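Local coordinates for phosphatidylglycerol lysyltransferase C-terminal domain-containing protein (Bacteroides thetaiotaomicron, PDB 2HQY), which is of unknown function but binds coenzyme A and probably is a transferase related to the C-terminal domain of phosphatidylglycerol lysyltransferases, at residues A[41-46]-A[54-59]; A[122-127]-A[263-268]; A[223-228]-A[259-264]. All coordinates share one frame; numbering follows the deposited sequence.

Contact 1: residues A[41-46]-A[54-59]; sequences YDTQFA and FKFWAG
W57 N donates to Y41 O over 2.9 Å in an almost straight bond (175°), while Y41 CA makes a CA-H...O contact with W57 O. From there the Y41 side chain slants past F56, W57 and A58. Its CB lies at the edge of the F56 ring, in the ring plane, 3.8 Å from F56 CD1. CG and then CD1 pass the W57 carbonyl, whose oxygen lies in plane at the tyrosine ring's edge, 3.5 Å from Y41 CD1. Next along the ring, Y41 CE1 comes to 4.2 Å from A58 CB. With CG anti to its own carbonyl carbon (chi1 -58°), the ring is set beside A58. If an alanine stood here, the A58 methyl and the W57 carbonyl would probably lose the ring that flanks them, opening a gap beside the strand end. Y41 closes helix 38-41, and D42, with positive phi, turns the chain into the beta hairpin of strands 44-48 and 51-58, within which the axes of 44-46 and 54-58 run antiparallel at 161°. Q44 and K55 are a hydrogen-bonded pair: Q44 N reaches K55 O at 2.8 Å, and K55 N meets Q44 O from above the carbonyl plane. F45 and F54 are a non-hydrogen-bonded pair, with F45 CB 3.6 Å from F54 CD1. T43 lies alongside F56, its CG2 3.6 Å from F56 CE1. The extended Q44 and K55 chains run side by side, and Q44 OE1 accepts from two waters, one taking a hydrogen from K55 NZ, the other from W57 NE1. K55 NZ forms salt bridges with E87 and D83, and Q44 NE2 a hydrogen bond with D6. H199 of the second subunit stacks on the W57 ring, and R192 of that subunit forms a salt bridge with D42.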
loop_
_atom_site.group_PDB
_atom_site.type_symbol
_atom_site.label_atom_id
_atom_site.label_comp_id
_atom_site.label_asym_id
_atom_site.label_seq_id
_atom_site.Cartn_x
_atom_site.Cartn_y
_atom_site.Cartn_z
ATOM N N TYR A 41 3.981 -4.855 -0.892
ATOM C CA TYR A 41 5.211 -4.903 -1.728
ATOM C C TYR A 41 5.580 -3.618 -2.457
ATOM O O TYR A 41 6.555 -3.594 -3.213
ATOM C CB TYR A 41 5.060 -6.016 -2.768
ATOM C CG TYR A 41 4.808 -7.362 -2.136
ATOM C CD1 TYR A 41 5.735 -7.910 -1.236
ATOM C CD2 TYR A 41 3.655 -8.091 -2.437
ATOM C CE1 TYR A 41 5.498 -9.171 -0.642
ATOM C CE2 TYR A 41 3.411 -9.347 -1.848
ATOM C CZ TYR A 41 4.337 -9.868 -0.954
ATOM O OH TYR A 41 4.112 -11.106 -0.368
ATOM N N ASP A 42 4.780 -2.568 -2.279
ATOM C CA ASP A 42 5.008 -1.297 -2.994
ATOM C C ASP A 42 5.178 -1.556 -4.500
ATOM O O ASP A 42 6.064 -1.000 -5.146
ATOM C CB ASP A 42 6.240 -0.568 -2.436
ATOM C CG ASP A 42 6.009 0.021 -1.044
ATOM O OD1 ASP A 42 4.862 0.030 -0.522
ATOM O OD2 ASP A 42 7.015 0.484 -0.481
ATOM N N THR A 43 4.311 -2.402 -5.042
ATOM C CA THR A 43 4.424 -2.978 -6.389
ATOM C C THR A 43 4.408 -1.933 -7.508
ATOM O O THR A 43 3.543 -1.046 -7.524
ATOM C CB THR A 43 3.306 -4.017 -6.561
ATOM O OG1 THR A 43 3.431 -4.959 -5.471
ATOM C CG2 THR A 43 3.365 -4.725 -7.908
ATOM N N GLN A 44 5.370 -2.052 -8.416
ATOM C CA GLN A 44 5.417 -1.185 -9.607
ATOM C C GLN A 44 5.505 -2.036 -10.874
ATOM O O GLN A 44 5.848 -3.222 -10.808
ATOM C CB GLN A 44 6.591 -0.200 -9.485
ATOM C CG GLN A 44 6.471 0.701 -8.291
ATOM C CD GLN A 44 7.656 1.668 -8.138
ATOM O OE1 GLN A 44 8.786 1.371 -8.516
ATOM N NE2 GLN A 44 7.382 2.835 -7.531
ATOM N N PHE A 45 5.185 -1.446 -12.020
ATOM C CA PHE A 45 5.342 -2.129 -13.301
ATOM C C PHE A 45 5.844 -1.158 -14.361
ATOM O O PHE A 45 5.775 0.070 -14.212
ATOM C CB PHE A 45 4.034 -2.774 -13.785
ATOM C CG PHE A 45 3.042 -1.790 -14.352
ATOM C CD1 PHE A 45 2.913 -1.615 -15.733
ATOM C CD2 PHE A 45 2.271 -1.011 -13.501
ATOM C CE1 PHE A 45 2.013 -0.695 -16.251
ATOM C CE2 PHE A 45 1.358 -0.080 -14.009
ATOM C CZ PHE A 45 1.225 0.078 -15.387
ATOM N N ALA A 46 6.322 -1.742 -15.445
ATOM C CA ALA A 46 6.680 -0.992 -16.633
ATOM C C ALA A 46 6.523 -1.898 -17.834
ATOM O O ALA A 46 6.620 -3.117 -17.723
ATOM C CB ALA A 46 8.101 -0.463 -16.530
ATOM N N PHE A 54 7.535 -6.360 -13.556
ATOM C CA PHE A 54 7.043 -5.926 -12.233
ATOM C C PHE A 54 8.244 -5.848 -11.299
ATOM O O PHE A 54 9.219 -6.597 -11.476
ATOM C CB PHE A 54 6.003 -6.885 -11.668
ATOM C CG PHE A 54 4.709 -6.916 -12.440
ATOM C CD1 PHE A 54 3.724 -5.956 -12.212
ATOM C CD2 PHE A 54 4.493 -7.885 -13.419
ATOM C CE1 PHE A 54 2.499 -5.968 -12.938
ATOM C CE2 PHE A 54 3.273 -7.912 -14.158
ATOM C CZ PHE A 54 2.282 -6.948 -13.917
ATOM N N LYS A 55 8.172 -4.912 -10.347
ATOM C CA LYS A 55 9.227 -4.666 -9.346
ATOM C C LYS A 55 8.515 -4.592 -7.993
ATOM O O LYS A 55 7.490 -3.872 -7.873
ATOM C CB LYS A 55 9.947 -3.367 -9.689
ATOM C CG LYS A 55 10.990 -2.847 -8.698
ATOM C CD LYS A 55 11.598 -1.577 -9.285
ATOM C CE LYS A 55 12.787 -1.023 -8.466
ATOM N NZ LYS A 55 13.329 0.233 -9.129
ATOM N N PHE A 56 9.026 -5.369 -7.029
ATOM C CA PHE A 56 8.444 -5.568 -5.678
ATOM C C PHE A 56 9.518 -5.383 -4.619
ATOM O O PHE A 56 10.675 -5.771 -4.824
ATOM C CB PHE A 56 7.983 -7.032 -5.410
ATOM C CG PHE A 56 7.072 -7.589 -6.424
ATOM C CD1 PHE A 56 5.671 -7.459 -6.273
ATOM C CD2 PHE A 56 7.580 -8.300 -7.498
ATOM C CE1 PHE A 56 4.783 -8.002 -7.239
ATOM C CE2 PHE A 56 6.710 -8.848 -8.463
ATOM C CZ PHE A 56 5.324 -8.697 -8.350
ATOM N N TRP A 57 9.114 -4.880 -3.462
ATOM C CA TRP A 57 9.970 -4.893 -2.288
ATOM C C TRP A 57 9.318 -5.837 -1.283
ATOM O O TRP A 57 8.251 -5.534 -0.740
ATOM C CB TRP A 57 10.100 -3.491 -1.693
ATOM C CG TRP A 57 10.899 -2.571 -2.582
ATOM C CD1 TRP A 57 10.406 -1.741 -3.554
ATOM C CD2 TRP A 57 12.325 -2.406 -2.593
ATOM N NE1 TRP A 57 11.441 -1.048 -4.154
ATOM C CE2 TRP A 57 12.629 -1.451 -3.601
ATOM C CE3 TRP A 57 13.378 -2.982 -1.860
ATOM C CZ2 TRP A 57 13.940 -1.037 -3.870
ATOM C CZ3 TRP A 57 14.690 -2.567 -2.132
ATOM C CH2 TRP A 57 14.951 -1.601 -3.135
ATOM N N ALA A 58 9.932 -7.010 -1.120
ATOM C CA ALA A 58 9.495 -8.006 -0.147
ATOM C C ALA A 58 10.372 -7.791 1.060
ATOM O O ALA A 58 11.483 -8.369 1.153
ATOM C CB ALA A 58 9.684 -9.406 -0.709
ATOM N N GLY A 59 9.906 -6.931 1.969
ATOM C CA GLY A 59 10.753 -6.469 3.058
ATOM C C GLY A 59 12.026 -5.916 2.458
ATOM O O GLY A 59 11.970 -5.136 1.521
HETATM O O HOH W 1 11.339 2.129 -9.230
HETATM O O HOH W 2 10.332 0.835 -6.222
#

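Contact 2: residues A[122-127]-A[263-268]; sequences DYIYLR and YINREE
D122 and N265 cross at about a right angle beside the antiparallel pairing of strand 122-126 with strand 263-265, part of a protein whose family belongs to the acetyltransferase clan. Carboxylate and amide planes stand 70° apart. N265 ND2, keeping D122 OD2 in its own amide plane, reaches that oxygen at 2.9 Å from above the carboxylate plane. With CG anti to the backbone N (chi1 -177°), the amide also turns OD1 back to accept from E267 N at 2.8 Å, an Asx turn, so both ends of the amide are gripped. D122 and E268 run side by side with D122 OD1 only 3.8 Å from E268 OE2; K290 forms salt bridges with both and probably offsets their repulsion. On the face carrying Y125 and I264, the Y125 side chain crosses R266 at about a right angle, ring and guanidinium planes 66° apart, with Y125 CE2 3.7 Å from R266 CD. A water links their ends, donating to Y125 OH and accepting from R266 NE; K279 O also bonds the hydroxyl, and E236 forms a salt bridge with the guanidinium. Farther along, Y263 meets two branched chains: I124 CG2 packs 3.8 Å from Y263 CB, and L126 lies alongside the ring. The E267 side chain lies about 8 Å from the bound coenzyme A, near but not in contact with it. Where strand 122-126 gives way to helix 127-132, I264 CD1 rests 3.6 Å from R127 CA.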
loop_
_atom_site.group_PDB
_atom_site.type_symbol
_atom_site.label_atom_id
_atom_site.label_comp_id
_atom_site.label_asym_id
_atom_site.label_seq_id
_atom_site.Cartn_x
_atom_site.Cartn_y
_atom_site.Cartn_z
ATOM N N ASP A 122 1.848 -23.244 -6.668
ATOM C CA ASP A 122 0.403 -23.101 -6.892
ATOM C C ASP A 122 -0.213 -24.456 -7.189
ATOM O O ASP A 122 0.364 -25.285 -7.913
ATOM C CB ASP A 122 0.083 -22.213 -8.092
ATOM C CG ASP A 122 0.295 -20.740 -7.836
ATOM O OD1 ASP A 122 0.450 -20.298 -6.672
ATOM O OD2 ASP A 122 0.278 -20.009 -8.843
ATOM N N TYR A 123 -1.403 -24.662 -6.650
ATOM C CA TYR A 123 -2.196 -25.839 -6.946
ATOM C C TYR A 123 -3.106 -25.532 -8.145
ATOM O O TYR A 123 -3.921 -24.597 -8.093
ATOM C CB TYR A 123 -3.050 -26.184 -5.726
ATOM C CG TYR A 123 -2.271 -26.848 -4.627
ATOM C CD1 TYR A 123 -2.342 -28.231 -4.443
ATOM C CD2 TYR A 123 -1.440 -26.092 -3.785
ATOM C CE1 TYR A 123 -1.621 -28.860 -3.439
ATOM C CE2 TYR A 123 -0.712 -26.694 -2.776
ATOM C CZ TYR A 123 -0.806 -28.086 -2.610
ATOM O OH TYR A 123 -0.075 -28.695 -1.627
ATOM N N ILE A 124 -2.961 -26.326 -9.201
ATOM C CA ILE A 124 -3.736 -26.170 -10.439
ATOM C C ILE A 124 -4.619 -27.418 -10.673
ATOM O O ILE A 124 -4.161 -28.557 -10.560
ATOM C CB ILE A 124 -2.796 -25.850 -11.644
ATOM C CG1 ILE A 124 -2.068 -24.516 -11.347
ATOM C CG2 ILE A 124 -3.583 -25.836 -12.986
ATOM C CD1 ILE A 124 -1.508 -23.784 -12.540
ATOM N N TYR A 125 -5.893 -27.168 -10.930
ATOM C CA TYR A 125 -6.917 -28.201 -11.087
ATOM C C TYR A 125 -7.622 -28.025 -12.429
ATOM O O TYR A 125 -7.595 -26.937 -13.008
ATOM C CB TYR A 125 -7.960 -28.022 -9.981
ATOM C CG TYR A 125 -7.399 -28.043 -8.575
ATOM C CD1 TYR A 125 -7.299 -29.241 -7.851
ATOM C CD2 TYR A 125 -6.984 -26.859 -7.968
ATOM C CE1 TYR A 125 -6.787 -29.244 -6.549
ATOM C CE2 TYR A 125 -6.467 -26.845 -6.695
ATOM C CZ TYR A 125 -6.381 -28.016 -5.990
ATOM O OH TYR A 125 -5.892 -27.929 -4.725
ATOM N N LEU A 126 -8.239 -29.091 -12.928
ATOM C CA LEU A 126 -9.129 -28.988 -14.089
ATOM C C LEU A 126 -10.448 -28.405 -13.620
ATOM O O LEU A 126 -11.030 -28.888 -12.649
ATOM C CB LEU A 126 -9.402 -30.355 -14.702
ATOM C CG LEU A 126 -8.196 -31.064 -15.349
ATOM C CD1 LEU A 126 -8.514 -32.502 -15.777
ATOM C CD2 LEU A 126 -7.649 -30.228 -16.520
ATOM N N ARG A 127 -10.933 -27.381 -14.310
ATOM C CA ARG A 127 -12.276 -26.852 -14.027
ATOM C C ARG A 127 -13.324 -27.959 -14.132
ATOM O O ARG A 127 -14.247 -28.017 -13.326
ATOM C CB ARG A 127 -12.610 -25.700 -14.979
ATOM C CG ARG A 127 -13.879 -24.907 -14.618
ATOM C CD ARG A 127 -14.580 -24.368 -15.870
ATOM N NE ARG A 127 -15.460 -25.401 -16.370
ATOM C CZ ARG A 127 -16.757 -25.502 -16.082
ATOM N NH1 ARG A 127 -17.377 -24.600 -15.324
ATOM N NH2 ARG A 127 -17.437 -26.504 -16.589
ATOM N N TYR A 263 -8.293 -24.553 -16.628
ATOM C CA TYR A 263 -7.565 -24.746 -15.382
ATOM C C TYR A 263 -8.068 -23.798 -14.315
ATOM O O TYR A 263 -8.442 -22.662 -14.609
ATOM C CB TYR A 263 -6.072 -24.504 -15.583
ATOM C CG TYR A 263 -5.505 -25.415 -16.625
ATOM C CD1 TYR A 263 -5.352 -26.765 -16.361
ATOM C CD2 TYR A 263 -5.168 -24.934 -17.882
ATOM C CE1 TYR A 263 -4.858 -27.638 -17.336
ATOM C CE2 TYR A 263 -4.666 -25.795 -18.866
ATOM C CZ TYR A 263 -4.514 -27.138 -18.570
ATOM O OH TYR A 263 -4.012 -28.003 -19.516
ATOM N N ILE A 264 -8.061 -24.276 -13.075
ATOM C CA ILE A 264 -8.406 -23.407 -11.938
ATOM C C ILE A 264 -7.181 -23.395 -11.024
ATOM O O ILE A 264 -6.709 -24.447 -10.602
ATOM C CB ILE A 264 -9.643 -23.891 -11.144
ATOM C CG1 ILE A 264 -10.915 -23.894 -12.003
ATOM C CG2 ILE A 264 -9.837 -22.961 -9.909
ATOM C CD1 ILE A 264 -12.142 -24.488 -11.268
ATOM N N ASN A 265 -6.634 -22.209 -10.767
ATOM C CA ASN A 265 -5.489 -22.063 -9.878
ATOM C C ASN A 265 -6.010 -21.606 -8.494
ATOM O O ASN A 265 -6.543 -20.483 -8.347
ATOM C CB ASN A 265 -4.501 -21.042 -10.478
ATOM C CG ASN A 265 -3.222 -20.872 -9.643
ATOM O OD1 ASN A 265 -3.233 -21.013 -8.415
ATOM N ND2 ASN A 265 -2.115 -20.544 -10.319
ATOM N N ARG A 266 -5.879 -22.473 -7.493
ATOM C CA ARG A 266 -6.332 -22.151 -6.114
ATOM C C ARG A 266 -5.177 -21.785 -5.177
ATOM O O ARG A 266 -5.302 -21.867 -3.952
ATOM C CB ARG A 266 -7.198 -23.291 -5.541
ATOM C CG ARG A 266 -8.466 -23.526 -6.375
ATOM C CD ARG A 266 -9.322 -24.704 -5.910
ATOM N NE ARG A 266 -9.673 -24.574 -4.500
ATOM C CZ ARG A 266 -10.683 -23.872 -4.007
ATOM N NH1 ARG A 266 -11.532 -23.214 -4.794
ATOM N NH2 ARG A 266 -10.833 -23.847 -2.690
ATOM N N GLU A 267 -4.049 -21.384 -5.760
ATOM C CA GLU A 267 -2.948 -20.739 -5.024
ATOM C C GLU A 267 -2.170 -21.698 -4.111
ATOM O O GLU A 267 -2.140 -22.909 -4.354
ATOM C CB GLU A 267 -3.415 -19.419 -4.332
ATOM C CG GLU A 267 -4.315 -18.604 -5.290
ATOM C CD GLU A 267 -4.430 -17.109 -4.971
ATOM O OE1 GLU A 267 -4.250 -16.701 -3.807
ATOM O OE2 GLU A 267 -4.689 -16.329 -5.924
ATOM N N GLU A 268 -1.533 -21.162 -3.079
ATOM C CA GLU A 268 -0.456 -21.893 -2.393
ATOM C C GLU A 268 -0.896 -22.469 -1.058
ATOM O O GLU A 268 -1.908 -22.037 -0.503
ATOM C CB GLU A 268 0.722 -20.946 -2.178
ATOM C CG GLU A 268 1.195 -20.287 -3.447
ATOM C CD GLU A 268 0.960 -18.809 -3.480
ATOM O OE1 GLU A 268 -0.129 -18.358 -3.028
ATOM O OE2 GLU A 268 1.877 -18.102 -3.975
HETATM O O HOH W 3 -7.913 -26.505 -3.392
#

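Contact 3: residues A[223-228]-A[259-264]; sequences GMPINH and EQYIYI
An inverse gamma turn centred on Y261 presents the tyrosine ring to the bulged end of strand 216-227, where I226 and N227 both face T230 in a classic beta bulge. Y261 and P225 cross at a slant: the phenol end lies against the proline ring, with Y261 OH 3.2 Å from P225 CG and Y261 CZ 3.5 Å from the same carbon. Farther back along the ring, N227 O sits in plane at its edge, 3.4 Å from Y261 CE1, and H228 O approaches CE1 at 3.6 Å. Q260 folds its own CG over the centre of one ring face, 3.8 Å above the plane. The Y261 CG, anti to the carbonyl carbon (chi1 -54°), places the ring against P225 and the N227 carbonyl. No hydrogen bond crosses between the segments, so the contact rests on packing alone and buries little surface. The N227 amide is held by T230 OG1 at OD1 and by S22 O at ND2, while H228 ND1 bonds M20 O. The contact thus lies where the turn leading into strand 263-265 meets the hairpin of strands 216-227 and 230-238, with P225 packed on F231 and I264 touching helix 127-132.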
loop_
_atom_site.group_PDB
_atom_site.type_symbol
_atom_site.label_atom_id
_atom_site.label_comp_id
_atom_site.label_asym_id
_atom_site.label_seq_id
_atom_site.Cartn_x
_atom_site.Cartn_y
_atom_site.Cartn_z
ATOM N N GLY A 223 -12.514 -14.546 -7.447
ATOM C CA GLY A 223 -11.328 -14.707 -8.268
ATOM C C GLY A 223 -11.544 -14.075 -9.614
ATOM O O GLY A 223 -12.551 -13.402 -9.850
ATOM N N MET A 224 -10.565 -14.255 -10.489
ATOM C CA MET A 224 -10.701 -13.781 -11.863
ATOM C C MET A 224 -9.706 -14.498 -12.753
ATOM O O MET A 224 -8.846 -15.227 -12.264
ATOM C CB MET A 224 -10.506 -12.230 -11.938
ATOM C CG MET A 224 -9.058 -11.660 -11.604
ATOM S SD MET A 224 -8.961 -9.841 -11.700
ATOM C CE MET A 224 -9.118 -9.585 -13.487
ATOM N N PRO A 225 -9.789 -14.286 -14.074
ATOM C CA PRO A 225 -8.825 -14.944 -14.969
ATOM C C PRO A 225 -7.371 -14.540 -14.679
ATOM O O PRO A 225 -7.099 -13.386 -14.284
ATOM C CB PRO A 225 -9.259 -14.441 -16.368
ATOM C CG PRO A 225 -10.732 -14.169 -16.186
ATOM C CD PRO A 225 -10.770 -13.496 -14.832
ATOM N N ILE A 226 -6.456 -15.499 -14.864
ATOM C CA ILE A 226 -5.005 -15.259 -14.819
ATOM C C ILE A 226 -4.480 -15.184 -16.255
ATOM O O ILE A 226 -3.723 -14.281 -16.611
ATOM C CB ILE A 226 -4.260 -16.367 -14.050
ATOM C CG1 ILE A 226 -4.591 -16.287 -12.551
ATOM C CG2 ILE A 226 -2.706 -16.237 -14.251
ATOM C CD1 ILE A 226 -4.434 -17.684 -11.829
ATOM N N ASN A 227 -4.871 -16.156 -17.069
ATOM C CA ASN A 227 -4.611 -16.052 -18.505
ATOM C C ASN A 227 -5.808 -16.599 -19.270
ATOM O O ASN A 227 -6.850 -16.905 -18.665
ATOM C CB ASN A 227 -3.255 -16.683 -18.913
ATOM C CG ASN A 227 -3.296 -18.217 -19.029
ATOM O OD1 ASN A 227 -4.266 -18.870 -18.642
ATOM N ND2 ASN A 227 -2.255 -18.782 -19.635
ATOM N N HIS A 228 -5.678 -16.724 -20.582
ATOM C CA HIS A 228 -6.787 -17.107 -21.445
ATOM C C HIS A 228 -7.450 -18.436 -21.086
ATOM O O HIS A 228 -8.587 -18.618 -21.352
ATOM C CB HIS A 228 -6.368 -17.089 -22.896
ATOM C CG HIS A 228 -5.403 -18.161 -23.236
ATOM N ND1 HIS A 228 -4.056 -18.019 -23.072
ATOM C CD2 HIS A 228 -5.592 -19.407 -23.688
ATOM C CE1 HIS A 228 -3.449 -19.129 -23.409
ATOM N NE2 HIS A 228 -4.362 -19.985 -23.794
ATOM N N GLU A 259 -16.305 -21.710 -19.337
ATOM C CA GLU A 259 -15.701 -22.973 -19.796
ATOM C C GLU A 259 -14.338 -22.830 -20.468
ATOM O O GLU A 259 -13.566 -23.780 -20.467
ATOM C CB GLU A 259 -16.663 -23.799 -20.688
ATOM C CG GLU A 259 -17.718 -24.571 -19.871
ATOM C CD GLU A 259 -18.311 -25.796 -20.584
ATOM O OE1 GLU A 259 -18.619 -26.786 -19.867
ATOM O OE2 GLU A 259 -18.484 -25.783 -21.836
ATOM N N GLN A 260 -14.030 -21.655 -21.016
ATOM C CA GLN A 260 -12.725 -21.453 -21.662
ATOM C C GLN A 260 -11.559 -21.576 -20.666
ATOM O O GLN A 260 -10.420 -21.843 -21.047
ATOM C CB GLN A 260 -12.660 -20.120 -22.415
ATOM C CG GLN A 260 -12.717 -18.862 -21.546
ATOM C CD GLN A 260 -14.084 -18.183 -21.583
ATOM O OE1 GLN A 260 -14.161 -16.957 -21.525
ATOM N NE2 GLN A 260 -15.156 -18.966 -21.708
ATOM N N TYR A 261 -11.857 -21.384 -19.378
ATOM C CA TYR A 261 -10.840 -21.567 -18.330
ATOM C C TYR A 261 -10.767 -23.034 -17.960
ATOM O O TYR A 261 -11.464 -23.494 -17.052
ATOM C CB TYR A 261 -11.141 -20.655 -17.113
ATOM C CG TYR A 261 -11.272 -19.231 -17.574
ATOM C CD1 TYR A 261 -10.154 -18.536 -18.065
ATOM C CD2 TYR A 261 -12.505 -18.589 -17.568
ATOM C CE1 TYR A 261 -10.263 -17.241 -18.530
ATOM C CE2 TYR A 261 -12.628 -17.260 -18.018
ATOM C CZ TYR A 261 -11.507 -16.616 -18.504
ATOM O OH TYR A 261 -11.626 -15.351 -18.979
ATOM N N ILE A 262 -9.933 -23.760 -18.701
ATOM C CA ILE A 262 -9.681 -25.186 -18.521
ATOM C C ILE A 262 -9.107 -25.486 -17.142
ATOM O O ILE A 262 -9.401 -26.538 -16.563
ATOM C CB ILE A 262 -8.709 -25.697 -19.654
ATOM C CG1 ILE A 262 -9.481 -25.830 -20.971
ATOM C CG2 ILE A 262 -8.142 -27.065 -19.361
ATOM C CD1 ILE A 262 -9.544 -24.595 -21.781
ATOM N N TYR A 263 -8.293 -24.553 -16.628
ATOM C CA TYR A 263 -7.565 -24.746 -15.382
ATOM C C TYR A 263 -8.068 -23.798 -14.315
ATOM O O TYR A 263 -8.442 -22.662 -14.609
ATOM C CB TYR A 263 -6.072 -24.504 -15.583
ATOM C CG TYR A 263 -5.505 -25.415 -16.625
ATOM C CD1 TYR A 263 -5.352 -26.765 -16.361
ATOM C CD2 TYR A 263 -5.168 -24.934 -17.882
ATOM C CE1 TYR A 263 -4.858 -27.638 -17.336
ATOM C CE2 TYR A 263 -4.666 -25.795 -18.866
ATOM C CZ TYR A 263 -4.514 -27.138 -18.570
ATOM O OH TYR A 263 -4.012 -28.003 -19.516
ATOM N N ILE A 264 -8.061 -24.276 -13.075
ATOM C CA ILE A 264 -8.406 -23.407 -11.938
ATOM C C ILE A 264 -7.181 -23.395 -11.024
ATOM O O ILE A 264 -6.709 -24.447 -10.602
ATOM C CB ILE A 264 -9.643 -23.891 -11.144
ATOM C CG1 ILE A 264 -10.915 -23.894 -12.003
ATOM C CG2 ILE A 264 -9.837 -22.961 -9.909
ATOM C CD1 ILE A 264 -12.142 -24.488 -11.268
#

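From the N terminus, contact 1 closes first, a short hairpin with seven residues between its segments, finished long before the others open. Contact 2 then spans 135 intervening residues, joining strand 122-126 to strand 263-265 far along the chain. Contact 3 opens within that span, at 223-228, and ends on the same stretch, so the two share Y263 and I264; their centres are 9 Å apart. They also touch directly, with N265 CB packed on I226 CD1 and R127 N probably bonded to I262 O. Contact 1, about 24 Å from contact 2 between centres, holds the early hairpin together, while its D42, Q44 and W57 also meet the second subunit.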